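Long-range contacts in BH0493 protein (Bacillus halodurans C-125, PDB 2QEE), which binds zinc and is probably a metal-dependent enzyme of the amidohydrolase superfamily, perhaps a uronate isomerase: residues E310-A315 with E345-S350; E338-R343 with A376-D381; H288-Y293 with R316-L321. All coordinates share one frame; numbering follows the deposited sequence.

Interaction 1 of 3, residues E310-A315 with E345-S350; sequences ELVVLA and EMLGTS
L347 O takes two hydrogen bonds from S350, one from OG at 2.8 Å and one from N at 3.0 Å. The hydroxyl sits in the carbonyl plane on a lone pair of that oxygen. The backbone bond closes a type II' beta turn from L347 to S350, just where the helix ends, and the hydroxyl bond reinforces it. G348 leads out of the helix with a positive phi of 67°, a backbone shape glycine takes easily. The side chain of L347 reaches the other helix. All contacts across to 310-315 are apolar and buried.

V312 is the centre of the contact. Its CG1 lies anti to the backbone N (chi1 177°) and enters the angle between M346 and L347. It meets M346 CB at 3.5 Å and L347 CG at 3.9 Å. The side chains of V312 and M346 cross at about a right angle. The M346 chain bends at chi3 (-83°), which folds its methyl back over V312, with CE 3.6 Å from V312 CG1. The sulfur also touches the next residue, with SD 4.0 Å from V313 CG2. One turn along, the methyl of A315 sits against both branches of L347, and its CB is 3.9 Å from L347 CD2.

I323 of strand 321-323 touches both V312 and L347. F329 of the second subunit packs on V313, and R59 of that subunit bonds to A315 O and S350 O. The contact therefore lies between the barrel wall and the subunit interface. Two neighbouring outer helices, 308-317 and 333-347, packed on a strand in this way are consistent with the (beta/alpha)8 barrel of amidohydrolases.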
loop_
_atom_site.group_PDB
_atom_site.type_symbol
_atom_site.label_atom_id
_atom_site.label_comp_id
_atom_site.label_asym_id
_atom_site.label_seq_id
_atom_site.Cartn_x
_atom_site.Cartn_y
_atom_site.Cartn_z
ATOM N N GLU C 310 1.797 -0.737 9.753
ATOM C CA GLU C 310 2.338 -1.447 10.931
ATOM C C GLU C 310 2.761 -0.447 12.020
ATOM O O GLU C 310 2.681 -0.754 13.205
ATOM C CB GLU C 310 3.427 -2.432 10.528
ATOM C CG GLU C 310 4.649 -1.781 9.932
ATOM C CD GLU C 310 5.638 -2.777 9.294
ATOM O OE1 GLU C 310 5.336 -3.988 9.217
ATOM O OE2 GLU C 310 6.696 -2.296 8.811
ATOM N N LEU C 311 3.192 0.755 11.612
ATOM C CA LEU C 311 3.399 1.813 12.626
ATOM C C LEU C 311 2.093 2.147 13.424
ATOM O O LEU C 311 2.123 2.296 14.669
ATOM C CB LEU C 311 3.942 3.074 11.951
ATOM C CG LEU C 311 4.151 4.291 12.868
ATOM C CD1 LEU C 311 5.243 3.944 13.939
ATOM C CD2 LEU C 311 4.500 5.493 12.056
ATOM N N VAL C 312 0.966 2.249 12.712
ATOM C CA VAL C 312 -0.346 2.417 13.399
ATOM C C VAL C 312 -0.608 1.263 14.319
ATOM O O VAL C 312 -1.006 1.478 15.515
ATOM C CB VAL C 312 -1.474 2.489 12.377
ATOM C CG1 VAL C 312 -2.834 2.595 13.091
ATOM C CG2 VAL C 312 -1.211 3.690 11.483
ATOM N N VAL C 313 -0.334 0.022 13.877
ATOM C CA VAL C 313 -0.638 -1.095 14.786
ATOM C C VAL C 313 0.278 -1.024 16.013
ATOM O O VAL C 313 -0.143 -1.331 17.144
ATOM C CB VAL C 313 -0.469 -2.485 14.099
ATOM C CG1 VAL C 313 -0.858 -3.623 15.086
ATOM C CG2 VAL C 313 -1.360 -2.575 12.831
ATOM N N LEU C 314 1.511 -0.588 15.823
ATOM C CA LEU C 314 2.426 -0.506 16.973
ATOM C C LEU C 314 1.907 0.540 17.994
ATOM O O LEU C 314 2.026 0.334 19.215
ATOM C CB LEU C 314 3.817 -0.136 16.473
ATOM C CG LEU C 314 4.922 -0.354 17.543
ATOM C CD1 LEU C 314 4.967 -1.781 18.117
ATOM C CD2 LEU C 314 6.266 0.011 16.906
ATOM N N ALA C 315 1.377 1.654 17.491
ATOM C CA ALA C 315 0.718 2.689 18.366
ATOM C C ALA C 315 -0.455 2.048 19.160
ATOM O O ALA C 315 -0.726 2.399 20.339
ATOM C CB ALA C 315 0.205 3.854 17.556
ATOM N N GLU C 345 -8.979 5.058 11.745
ATOM C CA GLU C 345 -9.753 3.777 11.931
ATOM C C GLU C 345 -9.242 2.941 13.110
ATOM O O GLU C 345 -10.026 2.326 13.809
ATOM C CB GLU C 345 -9.766 2.943 10.599
ATOM C CG GLU C 345 -10.690 3.716 9.578
ATOM C CD GLU C 345 -10.592 3.263 8.125
ATOM O OE1 GLU C 345 -9.951 2.209 7.813
ATOM O OE2 GLU C 345 -11.202 4.030 7.309
ATOM N N MET C 346 -7.912 2.947 13.356
ATOM C CA MET C 346 -7.326 2.102 14.399
ATOM C C MET C 346 -6.978 2.823 15.689
ATOM O O MET C 346 -6.672 2.169 16.701
ATOM C CB MET C 346 -6.040 1.428 13.872
ATOM C CG MET C 346 -6.363 0.153 13.096
ATOM S SD MET C 346 -4.892 -0.695 12.529
ATOM C CE MET C 346 -4.659 0.301 11.059
ATOM N N LEU C 347 -6.950 4.148 15.618
ATOM C CA LEU C 347 -6.512 4.948 16.797
ATOM C C LEU C 347 -7.536 5.995 17.214
ATOM O O LEU C 347 -7.316 6.728 18.193
ATOM C CB LEU C 347 -5.177 5.657 16.515
ATOM C CG LEU C 347 -3.987 4.736 16.140
ATOM C CD1 LEU C 347 -2.812 5.659 15.810
ATOM C CD2 LEU C 347 -3.641 3.813 17.295
ATOM N N GLY C 348 -8.636 6.150 16.462
ATOM C CA GLY C 348 -9.579 7.202 16.837
ATOM C C GLY C 348 -8.917 8.563 16.635
ATOM O O GLY C 348 -8.420 8.856 15.585
ATOM N N THR C 349 -8.940 9.405 17.665
ATOM C CA THR C 349 -8.263 10.695 17.585
ATOM C C THR C 349 -6.924 10.727 18.362
ATOM O O THR C 349 -6.352 11.842 18.579
ATOM C CB THR C 349 -9.156 11.834 18.152
ATOM O OG1 THR C 349 -9.478 11.494 19.501
ATOM C CG2 THR C 349 -10.444 11.983 17.281
ATOM N N SER C 350 -6.394 9.565 18.740
ATOM C CA SER C 350 -5.155 9.486 19.566
ATOM C C SER C 350 -3.829 9.513 18.735
ATOM O O SER C 350 -2.931 8.662 18.914
ATOM C CB SER C 350 -5.199 8.276 20.530
ATOM O OG SER C 350 -5.156 6.996 19.893
#

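Interaction 2 of 3, residues E338-R343 with A376-D381; sequences EMTRMR and AEVLID
R341 reaches across to D381 and V378 with a long side chain. CG stands anti to the carbonyl carbon. The chain runs extended from CG to NE, and chi4 of -84° then turns the guanidinium across it. The guanidinium lies beside helix 376-381. NH2 gives the main bond of a salt bridge, 2.8 Å to D381 OD2. NH1 adds a weak bond to the same oxygen at 3.0 Å. NH2 meets OD2 on the anti side, tilted out of the carboxylate plane, while OD2 lies near the guanidinium plane. Both nitrogens share one oxygen, and the planes are 56° apart, so this is not the flat pairing with two oxygens. D381 OD1 goes instead to R8.

NE bonds to N337 OD1 one turn back, which helps to set the rotation of the group. Water 1 lies at the guanidinium edge, 3.0 Å from R341 NH2, and passes the link on to E377 OE2 at 2.7 Å. Under one face lies V378, whose CG2 also touches R341 CG at 3.8 Å. T340 turns its methyl to the valine, with CG2 4.0 Å from V378 CG2, while OG1 bonds back to I336 O. A leucine in place of R341 would probably leave D381 OD2 without its charged mate, and water 1 and N337 OD1 without their donor.

The axes of 338-343 and 376-381 pass 10.0 Å apart at -35°, running the same way. Between the segments the chain passes the zinc ligand D357. The pair is consistent with the last two outer helices of a (beta/alpha)8 barrel.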
loop_
_atom_site.group_PDB
_atom_site.type_symbol
_atom_site.label_atom_id
_atom_site.label_comp_id
_atom_site.label_asym_id
_atom_site.label_seq_id
_atom_site.Cartn_x
_atom_site.Cartn_y
_atom_site.Cartn_z
ATOM N N GLU C 338 -4.612 8.041 2.634
ATOM C CA GLU C 338 -4.608 6.662 3.146
ATOM C C GLU C 338 -4.074 6.578 4.570
ATOM O O GLU C 338 -4.666 5.850 5.395
ATOM C CB GLU C 338 -3.903 5.684 2.202
ATOM C CG GLU C 338 -2.349 5.816 2.174
ATOM C CD GLU C 338 -1.692 4.740 1.234
ATOM O OE1 GLU C 338 -0.524 4.346 1.482
ATOM O OE2 GLU C 338 -2.337 4.316 0.236
ATOM N N MET C 339 -3.013 7.342 4.891
ATOM C CA MET C 339 -2.435 7.262 6.206
ATOM C C MET C 339 -3.432 7.771 7.251
ATOM O O MET C 339 -3.572 7.165 8.288
ATOM C CB MET C 339 -1.166 8.126 6.239
ATOM C CG MET C 339 0.057 7.421 5.609
ATOM S SD MET C 339 1.488 8.572 5.655
ATOM C CE MET C 339 1.703 8.729 7.461
ATOM N N THR C 340 -4.066 8.916 6.998
ATOM C CA THR C 340 -4.977 9.542 7.952
ATOM C C THR C 340 -6.181 8.610 8.224
ATOM O O THR C 340 -6.624 8.487 9.349
ATOM C CB THR C 340 -5.360 10.972 7.474
ATOM O OG1 THR C 340 -4.139 11.754 7.334
ATOM C CG2 THR C 340 -6.273 11.693 8.468
ATOM N N ARG C 341 -6.679 7.952 7.178
ATOM C CA ARG C 341 -7.791 7.026 7.338
ATOM C C ARG C 341 -7.382 5.807 8.163
ATOM O O ARG C 341 -8.108 5.401 9.076
ATOM C CB ARG C 341 -8.345 6.619 5.944
ATOM C CG ARG C 341 -9.081 7.805 5.300
ATOM C CD ARG C 341 -9.567 7.539 3.909
ATOM N NE ARG C 341 -10.279 8.740 3.421
ATOM C CZ ARG C 341 -11.581 8.994 3.693
ATOM N NH1 ARG C 341 -12.341 8.098 4.380
ATOM N NH2 ARG C 341 -12.124 10.108 3.263
ATOM N N MET C 342 -6.247 5.189 7.842
ATOM C CA MET C 342 -5.751 4.032 8.604
ATOM C C MET C 342 -5.557 4.410 10.075
ATOM O O MET C 342 -5.989 3.696 10.976
ATOM C CB MET C 342 -4.417 3.461 8.055
ATOM C CG MET C 342 -4.574 2.810 6.644
ATOM S SD MET C 342 -3.035 1.978 6.215
ATOM C CE MET C 342 -1.868 3.328 5.909
ATOM N N ARG C 343 -4.979 5.590 10.266
ATOM C CA ARG C 343 -4.714 6.057 11.621
ATOM C C ARG C 343 -6.033 6.263 12.400
ATOM O O ARG C 343 -6.161 5.816 13.526
ATOM C CB ARG C 343 -3.911 7.353 11.569
ATOM C CG ARG C 343 -2.460 7.062 11.158
ATOM C CD ARG C 343 -1.765 8.349 10.810
ATOM N NE ARG C 343 -0.332 8.094 10.660
ATOM C CZ ARG C 343 0.551 9.102 10.590
ATOM N NH1 ARG C 343 0.122 10.352 10.615
ATOM N NH2 ARG C 343 1.882 8.865 10.569
ATOM N N ALA C 376 -10.090 17.229 6.946
ATOM C CA ALA C 376 -11.521 17.558 7.053
ATOM C C ALA C 376 -12.387 16.471 6.339
ATOM O O ALA C 376 -13.384 15.999 6.933
ATOM C CB ALA C 376 -11.809 18.935 6.491
ATOM N N GLU C 377 -11.959 16.031 5.163
ATOM C CA GLU C 377 -12.708 14.991 4.412
ATOM C C GLU C 377 -12.757 13.709 5.235
ATOM O O GLU C 377 -13.811 13.028 5.330
ATOM C CB GLU C 377 -12.042 14.717 3.081
ATOM C CG GLU C 377 -12.099 15.874 2.076
ATOM C CD GLU C 377 -11.103 15.676 0.896
ATOM O OE1 GLU C 377 -11.062 16.540 -0.016
ATOM O OE2 GLU C 377 -10.322 14.672 0.870
ATOM N N VAL C 378 -11.624 13.324 5.833
ATOM C CA VAL C 378 -11.600 12.104 6.644
ATOM C C VAL C 378 -12.536 12.216 7.838
ATOM O O VAL C 378 -13.392 11.342 8.107
ATOM C CB VAL C 378 -10.146 11.777 7.092
ATOM C CG1 VAL C 378 -10.150 10.587 8.012
ATOM C CG2 VAL C 378 -9.255 11.540 5.809
ATOM N N LEU C 379 -12.447 13.349 8.544
ATOM C CA LEU C 379 -13.349 13.563 9.700
ATOM C C LEU C 379 -14.850 13.520 9.327
ATOM O O LEU C 379 -15.658 12.901 10.020
ATOM C CB LEU C 379 -13.009 14.929 10.358
ATOM C CG LEU C 379 -11.727 14.922 11.209
ATOM C CD1 LEU C 379 -11.440 16.402 11.521
ATOM C CD2 LEU C 379 -11.953 14.087 12.508
ATOM N N ILE C 380 -15.193 14.155 8.224
ATOM C CA ILE C 380 -16.598 14.188 7.728
ATOM C C ILE C 380 -17.093 12.715 7.556
ATOM O O ILE C 380 -18.145 12.323 8.090
ATOM C CB ILE C 380 -16.767 15.054 6.437
ATOM C CG1 ILE C 380 -16.583 16.531 6.792
ATOM C CG2 ILE C 380 -18.152 14.819 5.870
ATOM C CD1 ILE C 380 -16.254 17.488 5.581
ATOM N N ASP C 381 -16.291 11.900 6.872
ATOM C CA ASP C 381 -16.681 10.481 6.663
ATOM C C ASP C 381 -16.841 9.745 7.999
ATOM O O ASP C 381 -17.788 8.958 8.173
ATOM C CB ASP C 381 -15.595 9.772 5.842
ATOM C CG ASP C 381 -15.799 9.953 4.332
ATOM O OD1 ASP C 381 -16.898 10.453 3.890
ATOM O OD2 ASP C 381 -14.856 9.590 3.562
HETATM O O HOH W 1 -10.508 12.037 1.581
#

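Interaction 3 of 3, residues H288-Y293 with R316-L321; sequences HLLREY and RKFSNL
The end of helix 284-292 lies beside the type I beta turn F318-L321, where L290 and N320 bring their CA atoms to 6.6 Å. That turn closes the helical part of the beta-alpha-beta crossover formed by 298-302, 308-317 and 321-323, within what is probably the (beta/alpha)8 barrel.

L290 projects from the helix onto the turn. Its CB stands over one face of the F318 ring in a CH-pi contact, 3.9 Å from the ring centroid and 19° off the normal. CD1 lies against F318 CD2 as well. The other branch points at the strand start, with L290 CD2 3.6 Å from L321 CB. R291 approaches the far end of the same ring obliquely, its CA 3.7 Å from F318 CE1. R291 pairs with E287 and also bonds to V267 O of the second subunit, whose V267 packs on F318.

N320 carries the polar part. Its CG sits between the backbone N and the carbonyl carbon (chi1 62°), which swings the amide to the helix end. ND2 bonds to N296 O. The same ND2 gives L290 O a nearly straight hydrogen bond of 3.1 Å, at 164°, in the carbonyl plane on a lone pair.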
loop_
_atom_site.group_PDB
_atom_site.type_symbol
_atom_site.label_atom_id
_atom_site.label_comp_id
_atom_site.label_asym_id
_atom_site.label_seq_id
_atom_site.Cartn_x
_atom_site.Cartn_y
_atom_site.Cartn_z
ATOM N N HIS C 288 11.182 -2.600 20.587
ATOM C CA HIS C 288 12.030 -2.801 21.767
ATOM C C HIS C 288 12.093 -1.555 22.665
ATOM O O HIS C 288 11.904 -1.625 23.901
ATOM C CB HIS C 288 13.439 -3.220 21.301
ATOM C CG HIS C 288 14.392 -3.402 22.433
ATOM N ND1 HIS C 288 14.725 -4.647 22.932
ATOM C CD2 HIS C 288 15.020 -2.492 23.222
ATOM C CE1 HIS C 288 15.529 -4.490 23.972
ATOM N NE2 HIS C 288 15.754 -3.200 24.144
ATOM N N LEU C 289 12.330 -0.406 22.047
ATOM C CA LEU C 289 12.413 0.856 22.771
ATOM C C LEU C 289 11.120 1.081 23.545
ATOM O O LEU C 289 11.162 1.372 24.731
ATOM C CB LEU C 289 12.702 1.998 21.802
ATOM C CG LEU C 289 14.187 2.136 21.374
ATOM C CD1 LEU C 289 14.356 3.098 20.189
ATOM C CD2 LEU C 289 15.037 2.631 22.590
ATOM N N LEU C 290 9.976 0.916 22.887
ATOM C CA LEU C 290 8.710 1.179 23.567
ATOM C C LEU C 290 8.417 0.240 24.743
ATOM O O LEU C 290 7.902 0.662 25.802
ATOM C CB LEU C 290 7.575 1.068 22.563
ATOM C CG LEU C 290 7.607 2.187 21.520
ATOM C CD1 LEU C 290 6.645 1.743 20.384
ATOM C CD2 LEU C 290 7.099 3.580 22.123
ATOM N N ARG C 291 8.704 -1.042 24.537
ATOM C CA ARG C 291 8.457 -2.041 25.554
ATOM C C ARG C 291 9.406 -1.891 26.739
ATOM O O ARG C 291 8.974 -1.917 27.899
ATOM C CB ARG C 291 8.596 -3.434 24.966
ATOM C CG ARG C 291 8.487 -4.582 26.006
ATOM C CD ARG C 291 8.451 -5.927 25.348
ATOM N NE ARG C 291 9.604 -6.115 24.468
ATOM C CZ ARG C 291 9.487 -6.173 23.136
ATOM N NH1 ARG C 291 8.267 -6.126 22.596
ATOM N NH2 ARG C 291 10.576 -6.291 22.358
ATOM N N GLU C 292 10.687 -1.766 26.418
ATOM C CA GLU C 292 11.760 -1.777 27.416
ATOM C C GLU C 292 11.995 -0.457 28.146
ATOM O O GLU C 292 12.669 -0.469 29.202
ATOM C CB GLU C 292 13.091 -2.282 26.805
ATOM C CG GLU C 292 12.975 -3.609 26.096
ATOM C CD GLU C 292 12.474 -4.762 26.969
ATOM O OE1 GLU C 292 12.637 -4.714 28.205
ATOM O OE2 GLU C 292 11.889 -5.728 26.423
ATOM N N TYR C 293 11.455 0.658 27.616
ATOM C CA TYR C 293 11.592 1.969 28.226
ATOM C C TYR C 293 10.197 2.604 28.459
ATOM O O TYR C 293 9.855 3.615 27.829
ATOM C CB TYR C 293 12.498 2.850 27.367
ATOM C CG TYR C 293 13.898 2.305 27.346
ATOM C CD1 TYR C 293 14.827 2.679 28.336
ATOM C CD2 TYR C 293 14.283 1.360 26.375
ATOM C CE1 TYR C 293 16.135 2.124 28.328
ATOM C CE2 TYR C 293 15.584 0.800 26.361
ATOM C CZ TYR C 293 16.481 1.190 27.370
ATOM O OH TYR C 293 17.754 0.648 27.344
ATOM N N ARG C 316 -1.193 1.150 18.522
ATOM C CA ARG C 316 -2.231 0.426 19.294
ATOM C C ARG C 316 -1.641 -0.345 20.470
ATOM O O ARG C 316 -2.343 -0.587 21.436
ATOM C CB ARG C 316 -2.987 -0.587 18.452
ATOM C CG ARG C 316 -3.868 0.054 17.355
ATOM C CD ARG C 316 -4.684 -1.043 16.621
ATOM N NE ARG C 316 -5.517 -1.898 17.502
ATOM C CZ ARG C 316 -6.741 -1.555 17.908
ATOM N NH1 ARG C 316 -7.286 -0.390 17.544
ATOM N NH2 ARG C 316 -7.404 -2.363 18.727
ATOM N N LYS C 317 -0.384 -0.764 20.362
ATOM C CA LYS C 317 0.216 -1.607 21.443
ATOM C C LYS C 317 0.791 -0.790 22.586
ATOM O O LYS C 317 0.844 -1.267 23.715
ATOM C CB LYS C 317 1.361 -2.464 20.929
ATOM C CG LYS C 317 1.043 -3.317 19.696
ATOM C CD LYS C 317 -0.048 -4.308 20.037
ATOM C CE LYS C 317 -1.395 -3.978 19.351
ATOM N NZ LYS C 317 -2.418 -5.095 19.641
ATOM N N PHE C 318 1.263 0.402 22.265
ATOM C CA PHE C 318 2.059 1.202 23.248
ATOM C C PHE C 318 1.602 2.609 23.422
ATOM O O PHE C 318 1.731 3.409 22.506
ATOM C CB PHE C 318 3.568 1.197 22.903
ATOM C CG PHE C 318 4.159 -0.166 22.932
ATOM C CD1 PHE C 318 4.505 -0.764 24.150
ATOM C CD2 PHE C 318 4.347 -0.867 21.771
ATOM C CE1 PHE C 318 5.012 -2.035 24.181
ATOM C CE2 PHE C 318 4.869 -2.125 21.772
ATOM C CZ PHE C 318 5.217 -2.736 23.002
ATOM N N SER C 319 1.180 2.970 24.645
ATOM C CA SER C 319 0.720 4.313 24.898
ATOM C C SER C 319 1.839 5.339 25.004
ATOM O O SER C 319 1.572 6.514 24.961
ATOM C CB SER C 319 -0.139 4.376 26.162
ATOM O OG SER C 319 0.567 3.869 27.316
ATOM N N ASN C 320 3.098 4.872 25.192
ATOM C CA ASN C 320 4.256 5.737 25.186
ATOM C C ASN C 320 4.804 6.048 23.772
ATOM O O ASN C 320 5.858 6.719 23.592
ATOM C CB ASN C 320 5.361 5.208 26.140
ATOM C CG ASN C 320 5.892 3.860 25.761
ATOM O OD1 ASN C 320 5.192 3.009 25.181
ATOM N ND2 ASN C 320 7.165 3.608 26.152
ATOM N N LEU C 321 4.027 5.647 22.756
ATOM C CA LEU C 321 4.288 6.032 21.372
ATOM C C LEU C 321 3.221 7.029 20.932
ATOM O O LEU C 321 2.004 6.748 21.083
ATOM C CB LEU C 321 4.182 4.794 20.443
ATOM C CG LEU C 321 4.380 5.071 18.964
ATOM C CD1 LEU C 321 5.731 5.766 18.656
ATOM C CD2 LEU C 321 4.227 3.744 18.206
#

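Overall arrangement
From the N terminus, helix 284-292 comes first. Interaction 3 opens there and closes past strand 298-302 and helix 308-317, at the turn into strand 321-323. Interaction 1 opens inside that loop, on 310-315, and closes at the end of helix 333-347, so the two cross. Interaction 2 opens on the same helix before interaction 1 has closed, and ends on helix 363-388. These two cross also. Interactions 2 and 3 follow in series, about 7 Å apart at their nearest atoms. Interaction 1 joins them: R316 NH1 reaches M346 O, and V312 packs on R343. Four successive outer helices are thus tied side by side, and all three contacts touch the second subunit.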